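CRISPR-associated protein, Cse2 family (Meiothermus ruber, PDB 3WA8) probably binds G-rich crRNA sequences and stabilises the R-loop, consistent with a small-subunit role in the type I-E CRISPR surveillance complex. Local coordinates at residues R29-L34 with W72-S77; I63-V68 with D168-N173; K103-T108 with A184-R189. All coordinates share one frame; numbering follows the deposited sequence.

Interaction 1: residues R29-L34 with W72-S77; sequences RMRRGL and WASTVS
Trp72, in the last turn of helix 59-72, turns the CZ3 edge of its indole toward the thioether of Met30. The sulfur SD lies 4.2 Å from CZ3 of Trp72 and nearly in the ring plane, 88° off the ring normal, so this Met-aromatic contact is made at the edge. Met30 reaches it on a chain extended beyond CG (chi2 170°), while the indole NE1 of Trp72 is bound to Glu80. Ala73 follows in the type I turn that runs from Trp72 to Thr75. Its CB meets CB of Met30 at 3.9 Å, and its carbonyl O accepts a weak hydrogen bond of 3.4 Å from NE of Arg31, the oxygen lying in the guanidinium plane at its edge. The bend of Arg31 at chi3 (-103°) carries NE there. At Ser74 the hydroxyl OG rests on carbon: CG of Arg31 is 3.6 Å away and CD1 of Leu34 3.7 Å, while its hydrogen bond goes back to the carbonyl of Gly70. Helix 24-32 is thus held against the turn chiefly by sulfur and carbon packing on its buried side, with one weak polar bond, from the exposed Arg31, that probably adds little.

Interaction 2: residues I63-V68 with D168-N173; sequences ICYYLV and DLLAWN. With HG (mercury (II) ion), chain C.
Helix packing in the core of this all-helical protein brings helix 59-72 against the C-terminal end of helix 162-170, with Cys64 and Leu169 as the closest backbone approach and a mercury ion lodged beside them. SG of Cys64 binds the mercury at 2.8 Å. CB of Cys64 points toward the other helix, and with SG anti to the carbonyl carbon (chi1 -61°) the sulfur lies 3.9 Å from CB of Leu169. Hydrocarbon of both segments lies round the ion as well: CG2 of Ile63, CD2 of Leu67 at 3.9 Å from the mercury, and CB and CD1 of Leu169. That same CD1 methyl of Leu169 sits 4.0 Å from CG2 of Val68 and also touches CD2 of Leu67, whose side chain crosses that of Leu169 at about a right angle. Leu170 works on the other flank. Its CD2 methyl reaches CB of Cys64 at 4.1 Å and CE1 of Tyr65 at 4.2 Å; the tyrosine starts out away from the partner helix, yet its ring swings back far enough to be met by the methyl. Leu141 and Leu145 of helix 141-154 cover Leu169 further, and the carbonyl of Leu169 is bound by the indole NH of Trp60. No hydrogen bond spans the two segments, so the contact rests on apolar packing of leucine, valine, cysteine and tyrosine side chains. Thiol sulfur is a soft ligand with high affinity for mercury, so the ion is probably a heavy-atom label and not a natural cofactor.

Interaction 3: residues K103-T108 with A184-R189; sequences KGYRRT and ARAFYR
The carbonyl O of Tyr105 is gripped twice by Thr108, once by the backbone N at 3.0 Å and once by the hydroxyl OG1 at 2.9 Å. The hydroxyl bond arrives in the carbonyl plane on a lone pair, with a C=O...OG1 angle of 143°. To make it, OG1 sits between the backbone N and the carbonyl carbon (chi1 81°), and there it also faces CB of Ala186. This double grip closes the end of helix 102-106 just where Thr108 takes the N-cap position of helix 109-119, and the corner between the two consecutive helices packs on the long helix 178-197. Small Ala186 allows a close approach, and the Tyr105 ring runs along the helix surface beside it. CD2 of Tyr105 meets CB of Ala186 at 3.6 Å, and farther out CE2 touches CB of Arg185 at 3.7 Å. The phenol OH lies 3.5 Å from CD of Arg185, a contact with the aliphatic stem, as the guanidinium leads away. Across the ring, NH1 of Arg189 comes to the edge near CD1, while CE1 lies over one face of that guanidinium, the two planes 69° apart. With an alanine in place of Tyr105, the stem of Arg185 and the guanidinium of Arg189 would probably lose the ring they pack on and be set free to turn. On its far side the same helix sends Phe187 to stack on Phe130.

How the interactions relate
The three contacts cross the fold from one side to the other. Interactions 1 and 2 share helix 59-72, which supplies 63-68 and reaches Trp72; their centres are 15 Å apart, and CD2 of Leu34 touches the carbonyl O of Leu67 at 4.1 Å. Interaction 2, nearest the centre of the chain, meets interaction 3 where Asp168 packs on Thr108, with 18 Å between centres. Interactions 1 and 3 lie 25 Å apart on opposite sides of that centre and do not touch. Along the chain interaction 1 closes before interaction 3 opens, whereas the segments of interaction 2 alternate with both, so helices distant in sequence are tied into one compact body.

Interaction 1: residues R29-L34 with W72-S77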
loop_
_atom_site.group_PDB
_atom_site.type_symbol
_atom_site.label_atom_id
_atom_site.label_comp_id
_atom_site.label_asym_id
_atom_site.label_seq_id
_atom_site.Cartn_x
_atom_site.Cartn_y
_atom_site.Cartn_z
ATOM N N ARG A 29 -11.461 -14.168 -3.904
ATOM C CA ARG A 29 -11.000 -14.555 -2.581
ATOM C C ARG A 29 -10.167 -13.459 -1.912
ATOM O O ARG A 29 -10.462 -13.056 -0.759
ATOM C CB ARG A 29 -10.172 -15.795 -2.651
ATOM C CG ARG A 29 -10.967 -17.035 -2.856
ATOM C CD ARG A 29 -10.144 -18.277 -2.475
ATOM N NE ARG A 29 -11.082 -19.156 -1.840
ATOM C CZ ARG A 29 -11.244 -19.263 -0.535
ATOM N NH1 ARG A 29 -10.462 -18.615 0.313
ATOM N NH2 ARG A 29 -12.185 -20.057 -0.078
ATOM N N MET A 30 -9.160 -12.964 -2.645
ATOM C CA MET A 30 -8.283 -11.886 -2.148
ATOM C C MET A 30 -9.117 -10.703 -1.655
ATOM O O MET A 30 -8.853 -10.154 -0.582
ATOM C CB MET A 30 -7.291 -11.421 -3.217
ATOM C CG MET A 30 -6.217 -12.442 -3.619
ATOM S SD MET A 30 -5.313 -11.867 -5.102
ATOM C CE MET A 30 -4.341 -13.296 -5.537
ATOM N N ARG A 31 -10.153 -10.354 -2.432
ATOM C CA ARG A 31 -11.065 -9.263 -2.099
ATOM C C ARG A 31 -11.848 -9.577 -0.836
ATOM O O ARG A 31 -11.928 -8.752 0.075
ATOM C CB ARG A 31 -12.032 -9.029 -3.247
ATOM C CG ARG A 31 -11.751 -7.840 -4.127
ATOM C CD ARG A 31 -12.788 -7.884 -5.234
ATOM N NE ARG A 31 -12.229 -8.378 -6.478
ATOM C CZ ARG A 31 -12.856 -9.211 -7.289
ATOM N NH1 ARG A 31 -14.049 -9.699 -6.981
ATOM N NH2 ARG A 31 -12.281 -9.591 -8.419
ATOM N N ARG A 32 -12.413 -10.784 -0.802
ATOM C CA ARG A 32 -13.185 -11.291 0.336
ATOM C C ARG A 32 -12.408 -11.307 1.669
ATOM O O ARG A 32 -12.987 -11.011 2.711
ATOM C CB ARG A 32 -13.722 -12.685 0.027
ATOM C CG ARG A 32 -14.496 -13.260 1.171
ATOM C CD ARG A 32 -15.639 -14.155 0.732
ATOM N NE ARG A 32 -16.827 -13.869 1.554
ATOM C CZ ARG A 32 -17.882 -14.680 1.640
ATOM N NH1 ARG A 32 -17.890 -15.822 0.951
ATOM N NH2 ARG A 32 -18.931 -14.357 2.411
ATOM N N GLY A 33 -11.109 -11.634 1.621
ATOM C CA GLY A 33 -10.270 -11.658 2.795
ATOM C C GLY A 33 -9.962 -10.301 3.410
ATOM O O GLY A 33 -9.391 -10.222 4.489
ATOM N N LEU A 34 -10.326 -9.216 2.738
ATOM C CA LEU A 34 -10.007 -7.855 3.242
ATOM C C LEU A 34 -10.350 -7.579 4.724
ATOM O O LEU A 34 -9.590 -6.899 5.415
ATOM C CB LEU A 34 -10.629 -6.766 2.351
ATOM C CG LEU A 34 -9.863 -6.496 1.068
ATOM C CD1 LEU A 34 -10.556 -5.455 0.227
ATOM C CD2 LEU A 34 -8.397 -6.098 1.402
ATOM N N TRP A 72 -4.947 -4.703 -3.825
ATOM C CA TRP A 72 -4.510 -4.681 -5.188
ATOM C C TRP A 72 -5.649 -5.256 -6.015
ATOM O O TRP A 72 -6.004 -4.729 -7.068
ATOM C CB TRP A 72 -3.221 -5.484 -5.337
ATOM C CG TRP A 72 -2.914 -5.792 -6.737
ATOM C CD1 TRP A 72 -2.378 -4.945 -7.651
ATOM C CD2 TRP A 72 -3.173 -7.028 -7.428
ATOM N NE1 TRP A 72 -2.297 -5.571 -8.881
ATOM C CE2 TRP A 72 -2.772 -6.853 -8.763
ATOM C CE3 TRP A 72 -3.714 -8.261 -7.047
ATOM C CZ2 TRP A 72 -2.866 -7.873 -9.717
ATOM C CZ3 TRP A 72 -3.811 -9.282 -8.010
ATOM C CH2 TRP A 72 -3.391 -9.076 -9.320
ATOM N N ALA A 73 -6.247 -6.330 -5.501
ATOM C CA ALA A 73 -7.329 -7.039 -6.188
ATOM C C ALA A 73 -8.566 -6.157 -6.290
ATOM O O ALA A 73 -9.508 -6.485 -6.987
ATOM C CB ALA A 73 -7.634 -8.298 -5.443
ATOM N N SER A 74 -8.552 -5.025 -5.592
ATOM C CA SER A 74 -9.690 -4.108 -5.586
ATOM C C SER A 74 -9.455 -2.912 -6.465
ATOM O O SER A 74 -10.362 -2.116 -6.684
ATOM C CB SER A 74 -9.952 -3.588 -4.181
ATOM O OG SER A 74 -10.357 -4.635 -3.346
ATOM N N THR A 75 -8.242 -2.777 -6.977
ATOM C CA THR A 75 -7.868 -1.526 -7.617
ATOM C C THR A 75 -8.709 -1.084 -8.808
ATOM O O THR A 75 -9.336 -1.871 -9.482
ATOM C CB THR A 75 -6.388 -1.469 -8.000
ATOM O OG1 THR A 75 -6.090 -0.115 -8.382
ATOM C CG2 THR A 75 -6.076 -2.427 -9.163
ATOM N N VAL A 76 -8.666 0.204 -9.067
ATOM C CA VAL A 76 -9.462 0.812 -10.110
ATOM C C VAL A 76 -8.613 1.853 -10.848
ATOM O O VAL A 76 -9.052 2.431 -11.846
ATOM C CB VAL A 76 -10.743 1.435 -9.479
ATOM C CG1 VAL A 76 -11.091 2.761 -10.094
ATOM C CG2 VAL A 76 -11.897 0.464 -9.577
ATOM N N SER A 77 -7.390 2.075 -10.360
ATOM C CA SER A 77 -6.560 3.181 -10.834
ATOM C C SER A 77 -6.082 2.954 -12.260
ATOM O O SER A 77 -5.800 1.818 -12.662
ATOM C CB SER A 77 -5.338 3.341 -9.956
ATOM O OG SER A 77 -4.255 2.667 -10.574
#

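Interaction 2: residues I63-V68 with D168-N173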
loop_
_atom_site.group_PDB
_atom_site.type_symbol
_atom_site.label_atom_id
_atom_site.label_comp_id
_atom_site.label_asym_id
_atom_site.label_seq_id
_atom_site.Cartn_x
_atom_site.Cartn_y
_atom_site.Cartn_z
ATOM N N ILE A 63 -0.505 -11.123 7.395
ATOM C CA ILE A 63 -1.496 -10.078 7.297
ATOM C C ILE A 63 -1.093 -9.084 6.181
ATOM O O ILE A 63 -1.905 -8.716 5.337
ATOM C CB ILE A 63 -1.716 -9.394 8.636
ATOM C CG1 ILE A 63 -2.458 -10.335 9.562
ATOM C CG2 ILE A 63 -2.538 -8.119 8.489
ATOM C CD1 ILE A 63 -2.201 -10.066 11.056
ATOM N N CYS A 64 0.164 -8.676 6.144
ATOM C CA CYS A 64 0.546 -7.648 5.208
ATOM C C CYS A 64 0.374 -8.130 3.767
ATOM O O CYS A 64 -0.377 -7.499 2.994
ATOM C CB CYS A 64 1.937 -7.107 5.542
ATOM S SG CYS A 64 2.012 -6.329 7.243
ATOM N N TYR A 65 0.988 -9.272 3.419
ATOM C CA TYR A 65 0.795 -9.884 2.093
ATOM C C TYR A 65 -0.651 -9.969 1.657
ATOM O O TYR A 65 -1.013 -9.531 0.558
ATOM C CB TYR A 65 1.401 -11.276 2.033
ATOM C CG TYR A 65 2.863 -11.245 1.689
ATOM C CD1 TYR A 65 3.798 -10.920 2.652
ATOM C CD2 TYR A 65 3.313 -11.507 0.397
ATOM C CE1 TYR A 65 5.114 -10.853 2.362
ATOM C CE2 TYR A 65 4.683 -11.450 0.079
ATOM C CZ TYR A 65 5.572 -11.116 1.082
ATOM O OH TYR A 65 6.942 -11.050 0.873
ATOM N N TYR A 66 -1.482 -10.540 2.507
ATOM C CA TYR A 66 -2.865 -10.761 2.136
ATOM C C TYR A 66 -3.597 -9.458 1.970
ATOM O O TYR A 66 -4.362 -9.293 1.025
ATOM C CB TYR A 66 -3.575 -11.663 3.145
ATOM C CG TYR A 66 -3.544 -13.112 2.759
ATOM C CD1 TYR A 66 -2.762 -14.033 3.467
ATOM C CD2 TYR A 66 -4.266 -13.570 1.660
ATOM C CE1 TYR A 66 -2.744 -15.372 3.121
ATOM C CE2 TYR A 66 -4.251 -14.904 1.302
ATOM C CZ TYR A 66 -3.482 -15.794 2.041
ATOM O OH TYR A 66 -3.467 -17.109 1.668
ATOM N N LEU A 67 -3.367 -8.525 2.886
ATOM C CA LEU A 67 -3.949 -7.199 2.778
ATOM C C LEU A 67 -3.518 -6.563 1.453
ATOM O O LEU A 67 -4.340 -5.994 0.752
ATOM C CB LEU A 67 -3.496 -6.324 3.937
ATOM C CG LEU A 67 -4.077 -4.921 4.054
ATOM C CD1 LEU A 67 -5.545 -4.989 4.310
ATOM C CD2 LEU A 67 -3.414 -4.200 5.199
ATOM N N VAL A 68 -2.250 -6.655 1.083
ATOM C CA VAL A 68 -1.873 -5.962 -0.138
ATOM C C VAL A 68 -2.539 -6.658 -1.316
ATOM O O VAL A 68 -3.006 -5.999 -2.272
ATOM C CB VAL A 68 -0.336 -5.796 -0.342
ATOM C CG1 VAL A 68 -0.036 -5.367 -1.741
ATOM C CG2 VAL A 68 0.207 -4.752 0.595
ATOM N N ASP A 168 6.730 -1.499 3.074
ATOM C CA ASP A 168 6.530 -0.506 4.118
ATOM C C ASP A 168 5.657 -1.057 5.229
ATOM O O ASP A 168 6.036 -0.980 6.405
ATOM C CB ASP A 168 5.966 0.793 3.549
ATOM C CG ASP A 168 7.047 1.699 2.969
ATOM O OD1 ASP A 168 8.246 1.489 3.259
ATOM O OD2 ASP A 168 6.700 2.622 2.201
ATOM N N LEU A 169 4.517 -1.641 4.869
ATOM C CA LEU A 169 3.718 -2.328 5.866
ATOM C C LEU A 169 4.527 -3.368 6.622
ATOM O O LEU A 169 4.382 -3.482 7.831
ATOM C CB LEU A 169 2.501 -2.973 5.250
ATOM C CG LEU A 169 1.513 -1.988 4.636
ATOM C CD1 LEU A 169 0.343 -2.751 4.039
ATOM C CD2 LEU A 169 1.025 -0.987 5.679
ATOM N N LEU A 170 5.408 -4.113 5.953
ATOM C CA LEU A 170 6.118 -5.151 6.668
ATOM C C LEU A 170 6.941 -4.563 7.781
ATOM O O LEU A 170 7.200 -5.232 8.766
ATOM C CB LEU A 170 6.975 -5.996 5.744
ATOM C CG LEU A 170 6.220 -7.020 4.884
ATOM C CD1 LEU A 170 6.984 -7.300 3.593
ATOM C CD2 LEU A 170 5.862 -8.321 5.623
ATOM N N ALA A 171 7.330 -3.297 7.645
ATOM C CA ALA A 171 8.274 -2.698 8.596
ATOM C C ALA A 171 7.631 -1.702 9.550
ATOM O O ALA A 171 8.316 -1.023 10.324
ATOM C CB ALA A 171 9.453 -2.095 7.875
ATOM N N TRP A 172 6.308 -1.674 9.513
ATOM C CA TRP A 172 5.500 -0.872 10.411
ATOM C C TRP A 172 5.885 -0.886 11.889
ATOM O O TRP A 172 5.869 0.163 12.503
ATOM C CB TRP A 172 4.036 -1.261 10.271
ATOM C CG TRP A 172 3.120 -0.216 10.717
ATOM C CD1 TRP A 172 2.422 -0.180 11.885
ATOM C CD2 TRP A 172 2.795 0.971 10.014
ATOM N NE1 TRP A 172 1.663 0.960 11.953
ATOM C CE2 TRP A 172 1.863 1.683 10.807
ATOM C CE3 TRP A 172 3.190 1.507 8.781
ATOM C CZ2 TRP A 172 1.332 2.916 10.415
ATOM C CZ3 TRP A 172 2.660 2.741 8.381
ATOM C CH2 TRP A 172 1.752 3.434 9.203
ATOM N N ASN A 173 6.217 -2.043 12.468
ATOM C CA ASN A 173 6.510 -2.134 13.908
ATOM C C ASN A 173 7.971 -1.998 14.235
ATOM O O ASN A 173 8.392 -2.471 15.280
ATOM C CB ASN A 173 5.998 -3.457 14.504
ATOM C CG ASN A 173 4.563 -3.745 14.110
ATOM O OD1 ASN A 173 3.673 -2.939 14.406
ATOM N ND2 ASN A 173 4.323 -4.874 13.403
HETATM HG HG HG C . -0.338 -4.874 7.417
#

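Interaction 3: residues K103-T108 with A184-R189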
loop_
_atom_site.group_PDB
_atom_site.type_symbol
_atom_site.label_atom_id
_atom_site.label_comp_id
_atom_site.label_asym_id
_atom_site.label_seq_id
_atom_site.Cartn_x
_atom_site.Cartn_y
_atom_site.Cartn_z
ATOM N N LYS A 103 13.057 9.762 -5.685
ATOM C CA LYS A 103 12.391 8.511 -6.104
ATOM C C LYS A 103 11.943 7.733 -4.872
ATOM O O LYS A 103 10.856 7.163 -4.860
ATOM C CB LYS A 103 13.317 7.647 -6.970
ATOM C CG LYS A 103 12.616 6.797 -8.046
ATOM C CD LYS A 103 13.458 6.791 -9.328
ATOM C CE LYS A 103 13.957 8.228 -9.682
ATOM N NZ LYS A 103 14.784 8.308 -10.925
ATOM N N GLY A 104 12.788 7.737 -3.838
ATOM C CA GLY A 104 12.473 7.165 -2.536
ATOM C C GLY A 104 11.087 7.580 -2.101
ATOM O O GLY A 104 10.195 6.731 -1.983
ATOM N N TYR A 105 10.906 8.887 -1.913
ATOM C CA TYR A 105 9.665 9.461 -1.386
ATOM C C TYR A 105 8.428 9.306 -2.257
ATOM O O TYR A 105 7.357 8.973 -1.740
ATOM C CB TYR A 105 9.860 10.936 -1.048
ATOM C CG TYR A 105 10.681 11.184 0.214
ATOM C CD1 TYR A 105 11.786 12.053 0.195
ATOM C CD2 TYR A 105 10.363 10.555 1.427
ATOM C CE1 TYR A 105 12.539 12.299 1.363
ATOM C CE2 TYR A 105 11.122 10.781 2.581
ATOM C CZ TYR A 105 12.197 11.654 2.545
ATOM O OH TYR A 105 12.928 11.883 3.679
ATOM N N ARG A 106 8.569 9.553 -3.565
ATOM C CA ARG A 106 7.436 9.472 -4.501
ATOM C C ARG A 106 6.833 8.083 -4.485
ATOM O O ARG A 106 5.619 7.897 -4.604
ATOM C CB ARG A 106 7.863 9.821 -5.919
ATOM C CG ARG A 106 8.514 11.192 -6.065
ATOM C CD ARG A 106 9.081 11.442 -7.494
ATOM N NE ARG A 106 9.674 12.781 -7.554
ATOM C CZ ARG A 106 8.993 13.900 -7.814
ATOM N NH1 ARG A 106 7.684 13.847 -8.080
ATOM N NH2 ARG A 106 9.625 15.077 -7.825
ATOM N N ARG A 107 7.706 7.104 -4.299
ATOM C CA ARG A 107 7.314 5.710 -4.314
ATOM C C ARG A 107 6.624 5.219 -3.034
ATOM O O ARG A 107 6.162 4.081 -2.986
ATOM C CB ARG A 107 8.506 4.829 -4.725
ATOM C CG ARG A 107 8.749 4.841 -6.238
ATOM C CD ARG A 107 9.924 3.975 -6.670
ATOM N NE ARG A 107 9.976 3.790 -8.129
ATOM C CZ ARG A 107 9.300 2.854 -8.807
ATOM N NH1 ARG A 107 8.509 1.993 -8.168
ATOM N NH2 ARG A 107 9.421 2.772 -10.136
ATOM N N THR A 108 6.496 6.088 -2.035
ATOM C CA THR A 108 5.871 5.723 -0.759
ATOM C C THR A 108 4.420 6.198 -0.650
ATOM O O THR A 108 4.023 7.143 -1.308
ATOM C CB THR A 108 6.627 6.337 0.428
ATOM O OG1 THR A 108 6.217 7.704 0.591
ATOM C CG2 THR A 108 8.128 6.261 0.241
ATOM N N ALA A 184 5.686 10.492 6.550
ATOM C CA ALA A 184 5.389 11.852 6.930
ATOM C C ALA A 184 6.224 12.825 6.106
ATOM O O ALA A 184 5.742 13.886 5.652
ATOM C CB ALA A 184 5.646 12.052 8.411
ATOM N N ARG A 185 7.483 12.456 5.898
ATOM C CA ARG A 185 8.407 13.344 5.218
ATOM C C ARG A 185 8.024 13.412 3.778
ATOM O O ARG A 185 8.116 14.465 3.185
ATOM C CB ARG A 185 9.858 12.899 5.368
ATOM C CG ARG A 185 10.300 12.819 6.798
ATOM C CD ARG A 185 11.749 12.524 6.913
ATOM N NE ARG A 185 12.019 12.328 8.316
ATOM C CZ ARG A 185 13.191 12.516 8.893
ATOM N NH1 ARG A 185 14.241 12.893 8.175
ATOM N NH2 ARG A 185 13.299 12.334 10.202
ATOM N N ALA A 186 7.561 12.300 3.226
ATOM C CA ALA A 186 7.158 12.282 1.835
ATOM C C ALA A 186 5.982 13.205 1.682
ATOM O O ALA A 186 5.978 14.048 0.801
ATOM C CB ALA A 186 6.805 10.893 1.391
ATOM N N PHE A 187 4.994 13.070 2.555
ATOM C CA PHE A 187 3.810 13.906 2.488
ATOM C C PHE A 187 4.176 15.390 2.496
ATOM O O PHE A 187 3.814 16.136 1.581
ATOM C CB PHE A 187 2.895 13.602 3.662
ATOM C CG PHE A 187 1.618 14.401 3.669
ATOM C CD1 PHE A 187 0.458 13.887 3.077
ATOM C CD2 PHE A 187 1.563 15.643 4.281
ATOM C CE1 PHE A 187 -0.736 14.608 3.063
ATOM C CE2 PHE A 187 0.358 16.377 4.276
ATOM C CZ PHE A 187 -0.791 15.859 3.661
ATOM N N TYR A 188 4.894 15.840 3.511
ATOM C CA TYR A 188 5.117 17.273 3.600
ATOM C C TYR A 188 6.089 17.783 2.562
ATOM O O TYR A 188 6.025 18.930 2.158
ATOM C CB TYR A 188 5.457 17.691 5.026
ATOM C CG TYR A 188 4.226 17.585 5.912
ATOM C CD1 TYR A 188 3.196 18.516 5.799
ATOM C CD2 TYR A 188 4.066 16.529 6.823
ATOM C CE1 TYR A 188 2.057 18.428 6.575
ATOM C CE2 TYR A 188 2.914 16.428 7.617
ATOM C CZ TYR A 188 1.911 17.389 7.479
ATOM O OH TYR A 188 0.752 17.337 8.225
ATOM N N ARG A 189 6.947 16.897 2.079
ATOM C CA ARG A 189 7.854 17.214 0.991
ATOM C C ARG A 189 7.119 17.464 -0.337
ATOM O O ARG A 189 7.455 18.401 -1.065
ATOM C CB ARG A 189 8.856 16.092 0.820
ATOM C CG ARG A 189 10.121 16.539 0.186
ATOM C CD ARG A 189 11.154 15.451 0.218
ATOM N NE ARG A 189 12.466 16.035 0.447
ATOM C CZ ARG A 189 13.595 15.598 -0.094
ATOM N NH1 ARG A 189 13.586 14.546 -0.918
ATOM N NH2 ARG A 189 14.737 16.233 0.192
#